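Local coordinates for protein peroxiredoxin (Akkermansia muciniphila, PDB 6KHX) that probably reduces hydrogen peroxide and other hydroperoxides as a typical 2-Cys peroxiredoxin with a thioredoxin-like fold, here assembled as ten subunits, at residues P9-A13 / D24-D28; I37-Y41 / I109-V115; E52-Q57 / G93-Y99; E62-R66 / I163-I167. One frame throughout, in Å; residues are numbered along the deposited sequence.

Contact 1 of 4, residues P9-A13 / D24-D28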
loop_
_atom_site.group_PDB
_atom_site.type_symbol
_atom_site.label_atom_id
_atom_site.label_comp_id
_atom_site.label_asym_id
_atom_site.label_seq_id
_atom_site.Cartn_x
_atom_site.Cartn_y
_atom_site.Cartn_z
ATOM N N PRO B 9 -26.757 14.398 13.931
ATOM C CA PRO B 9 -25.534 15.088 13.511
ATOM C C PRO B 9 -25.655 16.596 13.651
ATOM O O PRO B 9 -26.684 17.196 13.336
ATOM C CB PRO B 9 -25.366 14.658 12.050
ATOM C CG PRO B 9 -26.006 13.315 11.996
ATOM C CD PRO B 9 -27.188 13.395 12.942
ATOM N N HIS B 10 -24.575 17.201 14.129
ATOM C CA HIS B 10 -24.540 18.633 14.351
ATOM C C HIS B 10 -24.485 19.373 13.017
ATOM O O HIS B 10 -23.921 18.894 12.030
ATOM C CB HIS B 10 -23.320 18.983 15.208
ATOM C CG HIS B 10 -23.027 20.449 15.290
ATOM N ND1 HIS B 10 -23.705 21.300 16.138
ATOM C CD2 HIS B 10 -22.139 21.218 14.614
ATOM C CE1 HIS B 10 -23.239 22.528 15.990
ATOM N NE2 HIS B 10 -22.290 22.506 15.069
ATOM N N PHE B 11 -25.089 20.552 12.990
ATOM C CA PHE B 11 -24.924 21.423 11.841
ATOM C C PHE B 11 -25.059 22.861 12.313
ATOM O O PHE B 11 -25.436 23.132 13.452
ATOM C CB PHE B 11 -25.923 21.098 10.717
ATOM C CG PHE B 11 -27.381 21.236 11.106
ATOM C CD1 PHE B 11 -28.004 22.482 11.105
ATOM C CD2 PHE B 11 -28.143 20.120 11.402
ATOM C CE1 PHE B 11 -29.342 22.611 11.440
ATOM C CE2 PHE B 11 -29.483 20.243 11.735
ATOM C CZ PHE B 11 -30.083 21.490 11.754
ATOM N N SER B 12 -24.717 23.781 11.418
ATOM C CA SER B 12 -24.836 25.207 11.702
ATOM C C SER B 12 -24.938 25.890 10.347
ATOM O O SER B 12 -23.971 25.882 9.575
ATOM C CB SER B 12 -23.646 25.718 12.512
ATOM O OG SER B 12 -23.730 27.120 12.723
ATOM N N ALA B 13 -26.116 26.413 10.033
ATOM C CA ALA B 13 -26.381 26.912 8.697
ATOM C C ALA B 13 -27.257 28.152 8.780
ATOM O O ALA B 13 -27.791 28.502 9.835
ATOM C CB ALA B 13 -27.041 25.836 7.827
ATOM N N ASP B 24 -26.035 30.827 11.452
ATOM C CA ASP B 24 -25.562 29.971 12.538
ATOM C C ASP B 24 -26.716 29.295 13.280
ATOM O O ASP B 24 -26.706 29.176 14.508
ATOM C CB ASP B 24 -24.678 30.771 13.498
ATOM C CG ASP B 24 -23.579 31.531 12.770
ATOM O OD1 ASP B 24 -22.935 30.940 11.876
ATOM O OD2 ASP B 24 -23.369 32.722 13.077
ATOM N N PHE B 25 -27.734 28.862 12.535
ATOM C CA PHE B 25 -28.805 28.086 13.143
ATOM C C PHE B 25 -28.330 26.660 13.365
ATOM O O PHE B 25 -27.780 26.030 12.458
ATOM C CB PHE B 25 -30.066 28.081 12.282
ATOM C CG PHE B 25 -31.213 27.349 12.923
ATOM C CD1 PHE B 25 -32.076 28.007 13.784
ATOM C CD2 PHE B 25 -31.405 25.994 12.698
ATOM C CE1 PHE B 25 -33.123 27.332 14.399
ATOM C CE2 PHE B 25 -32.451 25.310 13.307
ATOM C CZ PHE B 25 -33.310 25.983 14.161
ATOM N N SER B 26 -28.557 26.148 14.571
ATOM C CA SER B 26 -28.126 24.808 14.940
ATOM C C SER B 26 -29.146 24.236 15.909
ATOM O O SER B 26 -29.845 24.975 16.608
ATOM C CB SER B 26 -26.730 24.824 15.574
ATOM O OG SER B 26 -26.371 23.547 16.062
ATOM N N LEU B 27 -29.192 22.911 15.986
ATOM C CA LEU B 27 -30.069 22.280 16.964
ATOM C C LEU B 27 -29.454 22.240 18.358
ATOM O O LEU B 27 -30.105 21.748 19.287
ATOM C CB LEU B 27 -30.444 20.863 16.507
ATOM C CG LEU B 27 -31.158 20.765 15.153
ATOM C CD1 LEU B 27 -31.646 19.345 14.882
ATOM C CD2 LEU B 27 -32.309 21.763 15.053
ATOM N N ASP B 28 -28.228 22.749 18.523
ATOM C CA ASP B 28 -27.618 22.846 19.846
ATOM C C ASP B 28 -28.524 23.589 20.818
ATOM O O ASP B 28 -28.655 23.196 21.984
ATOM C CB ASP B 28 -26.263 23.548 19.746
ATOM C CG ASP B 28 -25.185 22.663 19.152
ATOM O OD1 ASP B 28 -25.432 21.447 18.980
ATOM O OD2 ASP B 28 -24.093 23.189 18.842
HETATM O O HOH W 1 -25.811 19.822 17.238
HETATM O O HOH W 2 -27.225 21.001 15.012
#

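Contact 2 of 4, residues I37-Y41 / I109-V115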
loop_
_atom_site.group_PDB
_atom_site.type_symbol
_atom_site.label_atom_id
_atom_site.label_comp_id
_atom_site.label_asym_id
_atom_site.label_seq_id
_atom_site.Cartn_x
_atom_site.Cartn_y
_atom_site.Cartn_z
ATOM N N ILE B 37 -38.539 17.966 15.998
ATOM C CA ILE B 37 -38.998 17.272 14.802
ATOM C C ILE B 37 -38.315 17.959 13.626
ATOM O O ILE B 37 -38.610 19.118 13.311
ATOM C CB ILE B 37 -40.526 17.298 14.670
ATOM C CG1 ILE B 37 -41.163 16.334 15.670
ATOM C CG2 ILE B 37 -40.955 16.923 13.259
ATOM C CD1 ILE B 37 -41.040 14.892 15.271
ATOM N N LEU B 38 -37.366 17.261 13.007
ATOM C CA LEU B 38 -36.586 17.793 11.894
ATOM C C LEU B 38 -37.039 17.102 10.614
ATOM O O LEU B 38 -36.974 15.874 10.521
ATOM C CB LEU B 38 -35.090 17.570 12.131
ATOM C CG LEU B 38 -34.121 17.920 10.998
ATOM C CD1 LEU B 38 -34.086 19.426 10.785
ATOM C CD2 LEU B 38 -32.719 17.382 11.265
ATOM N N PHE B 39 -37.517 17.871 9.637
ATOM C CA PHE B 39 -37.976 17.257 8.396
ATOM C C PHE B 39 -37.344 17.928 7.179
ATOM O O PHE B 39 -37.235 19.156 7.104
ATOM C CB PHE B 39 -39.525 17.253 8.290
ATOM C CG PHE B 39 -40.139 18.597 8.026
ATOM C CD1 PHE B 39 -40.368 19.490 9.057
ATOM C CD2 PHE B 39 -40.528 18.948 6.743
ATOM C CE1 PHE B 39 -40.944 20.725 8.809
ATOM C CE2 PHE B 39 -41.110 20.181 6.490
ATOM C CZ PHE B 39 -41.317 21.070 7.523
ATOM N N PHE B 40 -36.921 17.087 6.237
ATOM C CA PHE B 40 -36.325 17.478 4.968
ATOM C C PHE B 40 -37.341 17.296 3.847
ATOM O O PHE B 40 -38.061 16.286 3.815
ATOM C CB PHE B 40 -35.088 16.621 4.654
ATOM C CG PHE B 40 -34.006 16.678 5.701
ATOM C CD1 PHE B 40 -34.110 15.939 6.870
ATOM C CD2 PHE B 40 -32.870 17.447 5.501
ATOM C CE1 PHE B 40 -33.115 15.984 7.828
ATOM C CE2 PHE B 40 -31.867 17.492 6.452
ATOM C CZ PHE B 40 -31.987 16.759 7.617
ATOM N N TYR B 41 -37.342 18.243 2.911
ATOM C CA TYR B 41 -38.102 18.227 1.670
ATOM C C TYR B 41 -37.175 18.593 0.521
ATOM O O TYR B 41 -36.151 19.251 0.731
ATOM C CB TYR B 41 -39.288 19.203 1.724
ATOM C CG TYR B 41 -38.893 20.650 1.876
ATOM C CD1 TYR B 41 -38.596 21.183 3.126
ATOM C CD2 TYR B 41 -38.823 21.490 0.771
ATOM C CE1 TYR B 41 -38.237 22.509 3.273
ATOM C CE2 TYR B 41 -38.468 22.816 0.904
ATOM C CZ TYR B 41 -38.175 23.324 2.155
ATOM O OH TYR B 41 -37.815 24.651 2.289
ATOM N N ILE B 109 -25.826 18.509 5.510
ATOM C CA ILE B 109 -26.802 18.062 6.501
ATOM C C ILE B 109 -27.596 16.882 5.957
ATOM O O ILE B 109 -27.769 15.856 6.631
ATOM C CB ILE B 109 -27.733 19.217 6.905
ATOM C CG1 ILE B 109 -26.929 20.442 7.324
ATOM C CG2 ILE B 109 -28.629 18.787 8.050
ATOM C CD1 ILE B 109 -27.796 21.656 7.583
ATOM N N SER B 110 -28.093 17.016 4.727
ATOM C CA SER B 110 -28.840 15.933 4.102
ATOM C C SER B 110 -27.980 14.683 3.982
ATOM O O SER B 110 -28.477 13.562 4.149
ATOM C CB SER B 110 -29.350 16.378 2.731
ATOM O OG SER B 110 -30.116 17.569 2.837
ATOM N N ALA B 111 -26.689 14.854 3.682
ATOM C CA ALA B 111 -25.778 13.716 3.638
ATOM C C ALA B 111 -25.632 13.079 5.014
ATOM O O ALA B 111 -25.731 11.857 5.159
ATOM C CB ALA B 111 -24.417 14.149 3.097
ATOM N N ASP B 112 -25.411 13.901 6.042
ATOM C CA ASP B 112 -25.194 13.380 7.389
ATOM C C ASP B 112 -26.420 12.658 7.927
ATOM O O ASP B 112 -26.287 11.694 8.689
ATOM C CB ASP B 112 -24.798 14.522 8.325
ATOM C CG ASP B 112 -23.389 15.015 8.071
ATOM O OD1 ASP B 112 -22.673 14.352 7.291
ATOM O OD2 ASP B 112 -23.010 16.074 8.622
ATOM N N TYR B 113 -27.615 13.090 7.530
ATOM C CA TYR B 113 -28.836 12.453 7.996
ATOM C C TYR B 113 -29.313 11.324 7.086
ATOM O O TYR B 113 -30.343 10.705 7.378
ATOM C CB TYR B 113 -29.931 13.509 8.167
ATOM C CG TYR B 113 -29.783 14.300 9.446
ATOM C CD1 TYR B 113 -28.847 15.325 9.553
ATOM C CD2 TYR B 113 -30.560 14.003 10.559
ATOM C CE1 TYR B 113 -28.701 16.042 10.730
ATOM C CE2 TYR B 113 -30.421 14.713 11.737
ATOM C CZ TYR B 113 -29.491 15.732 11.820
ATOM O OH TYR B 113 -29.363 16.437 13.000
ATOM N N GLY B 114 -28.586 11.031 6.008
ATOM C CA GLY B 114 -28.924 9.906 5.153
ATOM C C GLY B 114 -30.172 10.094 4.314
ATOM O O GLY B 114 -30.835 9.108 3.973
ATOM N N VAL B 115 -30.506 11.335 3.958
ATOM C CA VAL B 115 -31.693 11.641 3.175
ATOM C C VAL B 115 -31.365 12.235 1.816
ATOM O O VAL B 115 -32.286 12.581 1.068
ATOM C CB VAL B 115 -32.637 12.587 3.944
ATOM C CG1 VAL B 115 -33.061 11.963 5.264
ATOM C CG2 VAL B 115 -31.962 13.933 4.158
#

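Contact 3 of 4, residues E52-Q57 / G93-Y99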
loop_
_atom_site.group_PDB
_atom_site.type_symbol
_atom_site.label_atom_id
_atom_site.label_comp_id
_atom_site.label_asym_id
_atom_site.label_seq_id
_atom_site.Cartn_x
_atom_site.Cartn_y
_atom_site.Cartn_z
ATOM N N GLU B 52 -46.764 20.344 3.085
ATOM C CA GLU B 52 -46.185 19.852 4.333
ATOM C C GLU B 52 -45.740 21.007 5.226
ATOM O O GLU B 52 -46.003 21.004 6.437
ATOM C CB GLU B 52 -45.023 18.904 4.033
ATOM C CG GLU B 52 -45.443 17.696 3.204
ATOM C CD GLU B 52 -44.332 16.679 3.020
ATOM O OE1 GLU B 52 -44.448 15.561 3.572
ATOM O OE2 GLU B 52 -43.340 17.002 2.330
ATOM N N LEU B 53 -45.092 22.019 4.644
ATOM C CA LEU B 53 -44.618 23.143 5.448
ATOM C C LEU B 53 -45.781 23.915 6.070
ATOM O O LEU B 53 -45.755 24.259 7.262
ATOM C CB LEU B 53 -43.740 24.062 4.596
ATOM C CG LEU B 53 -42.314 23.566 4.323
ATOM C CD1 LEU B 53 -41.822 23.947 2.928
ATOM C CD2 LEU B 53 -41.358 24.097 5.385
ATOM N N ILE B 54 -46.818 24.193 5.274
ATOM C CA ILE B 54 -47.978 24.921 5.777
ATOM C C ILE B 54 -48.711 24.104 6.833
ATOM O O ILE B 54 -49.132 24.642 7.864
ATOM C CB ILE B 54 -48.902 25.322 4.616
ATOM C CG1 ILE B 54 -48.219 26.383 3.756
ATOM C CG2 ILE B 54 -50.217 25.860 5.153
ATOM C CD1 ILE B 54 -48.872 26.587 2.411
ATOM N N GLY B 55 -48.879 22.798 6.604
ATOM C CA GLY B 55 -49.537 21.975 7.601
ATOM C C GLY B 55 -48.788 21.949 8.920
ATOM O O GLY B 55 -49.400 22.013 9.991
ATOM N N PHE B 56 -47.453 21.876 8.867
ATOM C CA PHE B 56 -46.673 21.964 10.100
ATOM C C PHE B 56 -46.872 23.314 10.777
ATOM O O PHE B 56 -46.874 23.405 12.011
ATOM C CB PHE B 56 -45.188 21.716 9.822
ATOM C CG PHE B 56 -44.772 20.279 9.986
ATOM C CD1 PHE B 56 -44.707 19.701 11.242
ATOM C CD2 PHE B 56 -44.416 19.516 8.885
ATOM C CE1 PHE B 56 -44.326 18.380 11.394
ATOM C CE2 PHE B 56 -44.030 18.202 9.034
ATOM C CZ PHE B 56 -43.983 17.634 10.291
ATOM N N GLN B 57 -47.019 24.381 9.987
ATOM C CA GLN B 57 -47.338 25.679 10.579
ATOM C C GLN B 57 -48.689 25.651 11.288
ATOM O O GLN B 57 -48.840 26.223 12.374
ATOM C CB GLN B 57 -47.320 26.768 9.512
ATOM C CG GLN B 57 -47.674 28.149 10.037
ATOM C CD GLN B 57 -46.672 28.677 11.050
ATOM O OE1 GLN B 57 -45.462 28.496 10.901
ATOM N NE2 GLN B 57 -47.171 29.353 12.077
ATOM N N GLY B 93 -47.056 29.692 -2.635
ATOM C CA GLY B 93 -46.091 30.074 -1.628
ATOM C C GLY B 93 -46.383 29.491 -0.256
ATOM O O GLY B 93 -47.366 28.784 -0.035
ATOM N N ILE B 94 -45.495 29.806 0.684
ATOM C CA ILE B 94 -45.608 29.320 2.056
ATOM C C ILE B 94 -45.667 30.502 3.016
ATOM O O ILE B 94 -45.061 30.478 4.094
ATOM C CB ILE B 94 -44.451 28.367 2.416
ATOM C CG1 ILE B 94 -43.095 29.039 2.175
ATOM C CG2 ILE B 94 -44.570 27.052 1.647
ATOM C CD1 ILE B 94 -41.960 28.336 2.849
ATOM N N GLN B 95 -46.405 31.541 2.632
ATOM C CA GLN B 95 -46.594 32.694 3.501
ATOM C C GLN B 95 -47.169 32.254 4.839
ATOM O O GLN B 95 -48.063 31.406 4.900
ATOM C CB GLN B 95 -47.536 33.697 2.833
ATOM C CG GLN B 95 -47.490 35.106 3.392
ATOM C CD GLN B 95 -48.247 36.095 2.512
ATOM O OE1 GLN B 95 -47.665 36.750 1.643
ATOM N NE2 GLN B 95 -49.554 36.199 2.730
ATOM N N GLY B 96 -46.645 32.828 5.920
ATOM C CA GLY B 96 -47.111 32.515 7.253
ATOM C C GLY B 96 -46.380 31.396 7.963
ATOM O O GLY B 96 -46.651 31.162 9.149
ATOM N N VAL B 97 -45.478 30.688 7.286
ATOM C CA VAL B 97 -44.648 29.690 7.952
ATOM C C VAL B 97 -43.594 30.412 8.784
ATOM O O VAL B 97 -42.800 31.198 8.257
ATOM C CB VAL B 97 -44.011 28.735 6.937
ATOM C CG1 VAL B 97 -42.988 27.842 7.620
ATOM C CG2 VAL B 97 -45.090 27.897 6.262
ATOM N N SER B 98 -43.612 30.183 10.102
ATOM C CA SER B 98 -42.810 30.967 11.031
ATOM C C SER B 98 -41.708 30.187 11.739
ATOM O O SER B 98 -40.801 30.816 12.294
ATOM C CB SER B 98 -43.710 31.598 12.101
ATOM O OG SER B 98 -44.383 30.592 12.840
ATOM N N TYR B 99 -41.772 28.855 11.763
ATOM C CA TYR B 99 -40.734 28.059 12.402
ATOM C C TYR B 99 -39.467 28.063 11.540
ATOM O O TYR B 99 -39.499 28.463 10.373
ATOM C CB TYR B 99 -41.242 26.640 12.661
ATOM C CG TYR B 99 -41.728 25.917 11.435
ATOM C CD1 TYR B 99 -40.840 25.232 10.614
ATOM C CD2 TYR B 99 -43.075 25.906 11.103
ATOM C CE1 TYR B 99 -41.281 24.565 9.492
ATOM C CE2 TYR B 99 -43.527 25.239 9.984
ATOM C CZ TYR B 99 -42.626 24.575 9.182
ATOM O OH TYR B 99 -43.071 23.916 8.067
#

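Contact 4 of 4, residues E62-R66 / I163-I167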
loop_
_atom_site.group_PDB
_atom_site.type_symbol
_atom_site.label_atom_id
_atom_site.label_comp_id
_atom_site.label_asym_id
_atom_site.label_seq_id
_atom_site.Cartn_x
_atom_site.Cartn_y
_atom_site.Cartn_z
ATOM N N GLU B 62 -49.757 22.419 18.581
ATOM C CA GLU B 62 -49.724 21.060 19.111
ATOM C C GLU B 62 -48.306 20.629 19.471
ATOM O O GLU B 62 -48.104 19.899 20.450
ATOM C CB GLU B 62 -50.325 20.089 18.091
ATOM C CG GLU B 62 -51.804 20.303 17.838
ATOM C CD GLU B 62 -52.643 20.148 19.093
ATOM O OE1 GLU B 62 -52.504 19.114 19.789
ATOM O OE2 GLU B 62 -53.422 21.081 19.395
ATOM N N PHE B 63 -47.309 21.082 18.704
ATOM C CA PHE B 63 -45.928 20.755 19.043
ATOM C C PHE B 63 -45.402 21.644 20.162
ATOM O O PHE B 63 -44.653 21.170 21.024
ATOM C CB PHE B 63 -45.044 20.852 17.801
ATOM C CG PHE B 63 -45.333 19.796 16.773
ATOM C CD1 PHE B 63 -44.872 18.499 16.947
ATOM C CD2 PHE B 63 -46.073 20.091 15.642
ATOM C CE1 PHE B 63 -45.140 17.516 16.008
ATOM C CE2 PHE B 63 -46.346 19.111 14.698
ATOM C CZ PHE B 63 -45.875 17.824 14.883
ATOM N N ASP B 64 -45.797 22.923 20.179
ATOM C CA ASP B 64 -45.403 23.803 21.278
ATOM C C ASP B 64 -45.870 23.249 22.619
ATOM O O ASP B 64 -45.117 23.272 23.600
ATOM C CB ASP B 64 -45.950 25.220 21.068
ATOM C CG ASP B 64 -45.307 25.932 19.887
ATOM O OD1 ASP B 64 -44.140 25.622 19.560
ATOM O OD2 ASP B 64 -45.964 26.809 19.285
ATOM N N LYS B 65 -47.115 22.758 22.685
ATOM C CA LYS B 65 -47.607 22.194 23.940
ATOM C C LYS B 65 -46.755 21.023 24.408
ATOM O O LYS B 65 -46.669 20.761 25.613
ATOM C CB LYS B 65 -49.063 21.745 23.803
ATOM C CG LYS B 65 -50.042 22.846 23.447
ATOM C CD LYS B 65 -51.485 22.356 23.528
ATOM C CE LYS B 65 -51.691 21.042 22.802
ATOM N NZ LYS B 65 -53.123 20.634 22.846
ATOM N N ARG B 66 -46.114 20.312 23.482
ATOM C CA ARG B 66 -45.306 19.148 23.818
ATOM C C ARG B 66 -43.809 19.442 23.880
ATOM O O ARG B 66 -43.006 18.500 23.880
ATOM C CB ARG B 66 -45.590 18.019 22.831
ATOM C CG ARG B 66 -46.840 17.229 23.162
ATOM C CD ARG B 66 -47.304 16.432 21.970
ATOM N NE ARG B 66 -48.426 17.090 21.321
ATOM C CZ ARG B 66 -49.656 16.592 21.270
ATOM N NH1 ARG B 66 -49.919 15.408 21.808
ATOM N NH2 ARG B 66 -50.617 17.276 20.663
ATOM N N ILE B 163 -48.847 14.562 9.842
ATOM C CA ILE B 163 -48.618 15.203 11.133
ATOM C C ILE B 163 -49.110 14.329 12.275
ATOM O O ILE B 163 -48.506 14.312 13.357
ATOM C CB ILE B 163 -49.286 16.589 11.145
ATOM C CG1 ILE B 163 -48.574 17.503 10.148
ATOM C CG2 ILE B 163 -49.363 17.168 12.561
ATOM C CD1 ILE B 163 -48.705 18.963 10.469
ATOM N N ASP B 164 -50.199 13.587 12.061
ATOM C CA ASP B 164 -50.735 12.755 13.128
ATOM C C ASP B 164 -49.716 11.724 13.588
ATOM O O ASP B 164 -49.553 11.508 14.793
ATOM C CB ASP B 164 -52.026 12.076 12.676
ATOM C CG ASP B 164 -53.140 13.065 12.415
ATOM O OD1 ASP B 164 -53.132 14.150 13.034
ATOM O OD2 ASP B 164 -54.032 12.753 11.599
ATOM N N GLU B 165 -49.012 11.083 12.647
ATOM C CA GLU B 165 -48.013 10.084 13.022
ATOM C C GLU B 165 -46.840 10.720 13.763
ATOM O O GLU B 165 -46.303 10.131 14.710
ATOM C CB GLU B 165 -47.528 9.330 11.783
ATOM C CG GLU B 165 -46.538 8.183 12.060
ATOM C CD GLU B 165 -47.080 7.112 13.006
ATOM O OE1 GLU B 165 -48.315 6.903 13.052
ATOM O OE2 GLU B 165 -46.261 6.467 13.698
ATOM N N ALA B 166 -46.434 11.927 13.358
ATOM C CA ALA B 166 -45.361 12.611 14.069
ATOM C C ALA B 166 -45.766 12.909 15.510
ATOM O O ALA B 166 -45.017 12.624 16.455
ATOM C CB ALA B 166 -44.983 13.894 13.332
ATOM N N ILE B 167 -46.965 13.465 15.696
ATOM C CA ILE B 167 -47.453 13.748 17.043
ATOM C C ILE B 167 -47.606 12.460 17.847
ATOM O O ILE B 167 -47.312 12.425 19.047
ATOM C CB ILE B 167 -48.755 14.566 16.973
ATOM C CG1 ILE B 167 -48.422 15.998 16.552
ATOM C CG2 ILE B 167 -49.492 14.552 18.308
ATOM C CD1 ILE B 167 -49.613 16.848 16.269
#

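Contact 1 of 4, residues P9-A13 / D24-D28
Ala13 and Phe25 form an antiparallel hydrogen-bonded pair at the start of strand 13-17, and a G1 beta bulge sets both Asp24 and Phe25 against Ala13. Ala13 N gives to Phe25 O at 3.0 Å, and Phe25 N returns a bond of 2.7 Å to Ala13 O. Asp24 has the positive phi (60°) that such a bulge needs, one that aspartate tolerates better than most residues. Ser26 then takes over from the backbone: its OG donates to Phe11 O at 2.8 Å, nearly in line with the carbonyl. The same OG accepts from Asp28 N at 3.2 Å, an ST turn. Serine suits the spot because one short hydroxyl can give and take at once, and chi1 of 174° sets it beside its own carbonyl carbon, within reach of Phe11 O.

On the inner side the Phe11 ring lies alongside that of Phe25, pointing the same way, with Phe11 CE1 meeting the Phe25 ring edge 4.2 Å from CD2. Phe11 CZ presses on Leu27 CG at 3.6 Å. Val102 of strand 101-103 packs against both phenylalanines, and Ile109 of helix 108-112 against Phe11. At the solvent side, His10 ND1 makes a weak bond of 3.3 Å to Asp28 OD1, with ring and carboxylate planes 23° apart. Between the two backbones one water accepts from both Phe11 N and Leu27 N, at 2.9 Å from the latter.

Contact 2 of 4, residues I37-Y41 / I109-V115
Phe40 projects from strand 35-40 into a pocket walled by Ile109, Ser110, Tyr113 and Val115. Its CB already brushes Val115 CG2 at 4.2 Å. One step out, CG is 3.8 Å from the same methyl, which sits over one face of the ring, 16° off its normal. Along one flank CD2 reaches Ser110 OG at 3.8 Å, a hydroxyl whose hydrogen bond goes to Asp104. Next, CE2 meets Ile109 CG2 at 3.8 Å, and this methyl lies at the ring edge. On the other flank CE1 comes within 4.0 Å of Tyr113 CB, while at the tip CZ touches Tyr113 CG. The planes of the Phe40 and Tyr113 rings are inclined at 47°, an oblique pairing.

Leu38, two residues earlier and on the same face of the strand, continues the packing onto Tyr113. With CG anti to the backbone N (chi1 173°), its CD2 lies over the tyrosine face, 3.9 Å from the centroid. Tyrosine fits here because the ring is buried while OH reaches the carbonyl oxygen of Pro9. Gly114, with positive phi, closes helix 108-112 in a Schellman motif; Val115 N bonds to Ser110 O, and the reversed chain brings Val115 back over Phe40. Phe39 faces the other way, toward Leu53 and Phe56 of helix 48-58. A central strand with apolar residues feeding cores on both faces, each overlaid by helix, is the layered design of the thioredoxin fold.

Contact 3 of 4, residues E52-Q57 / G93-Y99
Gln57 and Tyr99 reach each other's segments through their torsions. The glutamine leaves the helix with CG opposite its own N (chi1 179°) and then bends at chi2 (64°), so its amide doubles over toward the backbone of Ser98. Tyr99 has CG tucked between N and the carbonyl carbon (chi1 57°), which lays its ring against helix 48-58.

Gln57 OE1 accepts from Ser98 N at 2.6 Å, the donor standing well above the amide plane and off the lone pairs. A neutral amide suits this work, supplying an acceptor for a loop NH without placing a charge there. Tyr99 OH donates to Leu53 O at 2.8 Å, in the carbonyl plane and on a lone pair. That oxygen also takes the helical bond from Gln57 N (3.0 Å), so two donors grip it and the phenol joins without breaking the helix. Around the phenol end, Leu53 CD2 comes across at about a right angle, 4.0 Å from Tyr99 CZ, and Phe56 CB lies 3.9 Å from that carbon.

Farther along, Ile94 CG2 meets Leu53 CB at 4.3 Å, and Val97 CG2 packs against Leu53 and Ile54. Ile94 to Val97 is a type II beta turn, closed by Val97 N to Ile94 O at 3.2 Å; Gly96 holds the positive-phi position, which calls for glycine. Leu185 and Leu205 of a neighbouring subunit pack on Glu52 and Ile54, respectively. Ser98 and Tyr99, with the turn's apolar side chains, thus fasten the loop leading into strand 101-103 to helix 48-58 of the thioredoxin-like domain.

Contact 4 of 4, residues E62-R66 / I163-I167
The Phe63 ring carries Ile167 CD1 over one face and Ala166 CB at its edge, while the Arg66 guanidinium has Ile167 CG2 above its centre. One isoleucine serves both flat groups through different branches. With CG1 anti to the carbonyl carbon and CG2 anti to N (chi1 -73°), the ethyl arm turns to the phenyl ring and the methyl to the arginine. Ile167 CG1 lies 3.6 Å from Phe63 CZ; Ile167 CG2 is equally close, 3.6 Å, to Arg66 CZ. The ethyl end also reaches Glu62 CB, 3.8 Å from CD1. Ile163, one turn earlier, adds CG2 at 4.2 Å from Phe63 CE2, and small Ala166 lets the ring tip come near helix 163-179, its CB 4.3 Å from Phe63 CZ. Val68 and Val70 of strand 68-74 also touch the ring.

The guanidinium is held on one side by Glu62, in the last turn of helix 60-65. Arg66 NE donates to Glu62 O at 3.0 Å, nearly straight at 166° and close to the guanidinium plane. Arg66 NH2 makes a salt bridge of 2.8 Å with Glu62 OE1, whose carboxylate also bridges to Lys65 NZ, more weakly. Arg66 NH1 turns to Asp171, farther along helix 163-179.

The chemistry implies a division of labour: the guanidinium spends N-H groups on Glu62 and Asp171, leaving its flat, less polar face as an apolar surface for Ile167.

How the contacts relate
From the N terminus, contact 1 comes first, closing a short hairpin-like loop through strands 13-17 and 20-22 before any other opens. Strand 35-40 then begins contact 2, whose long loop ends at helix 108-112; contact 3 is nested inside it, joining helix 48-58 to the loop before strand 101-103. Contact 4 crosses both, since 62-66 lies within their loops and waits for helix 163-179. Contacts 1 and 2 meet where the Pro9 ring packs on the backbone of Asp112. Tyr41 links contacts 2 and 3 by packing on Leu53, and Phe56 of contact 3 touches Phe63 of contact 4, so one apolar core runs from the central strand to helix 163-179.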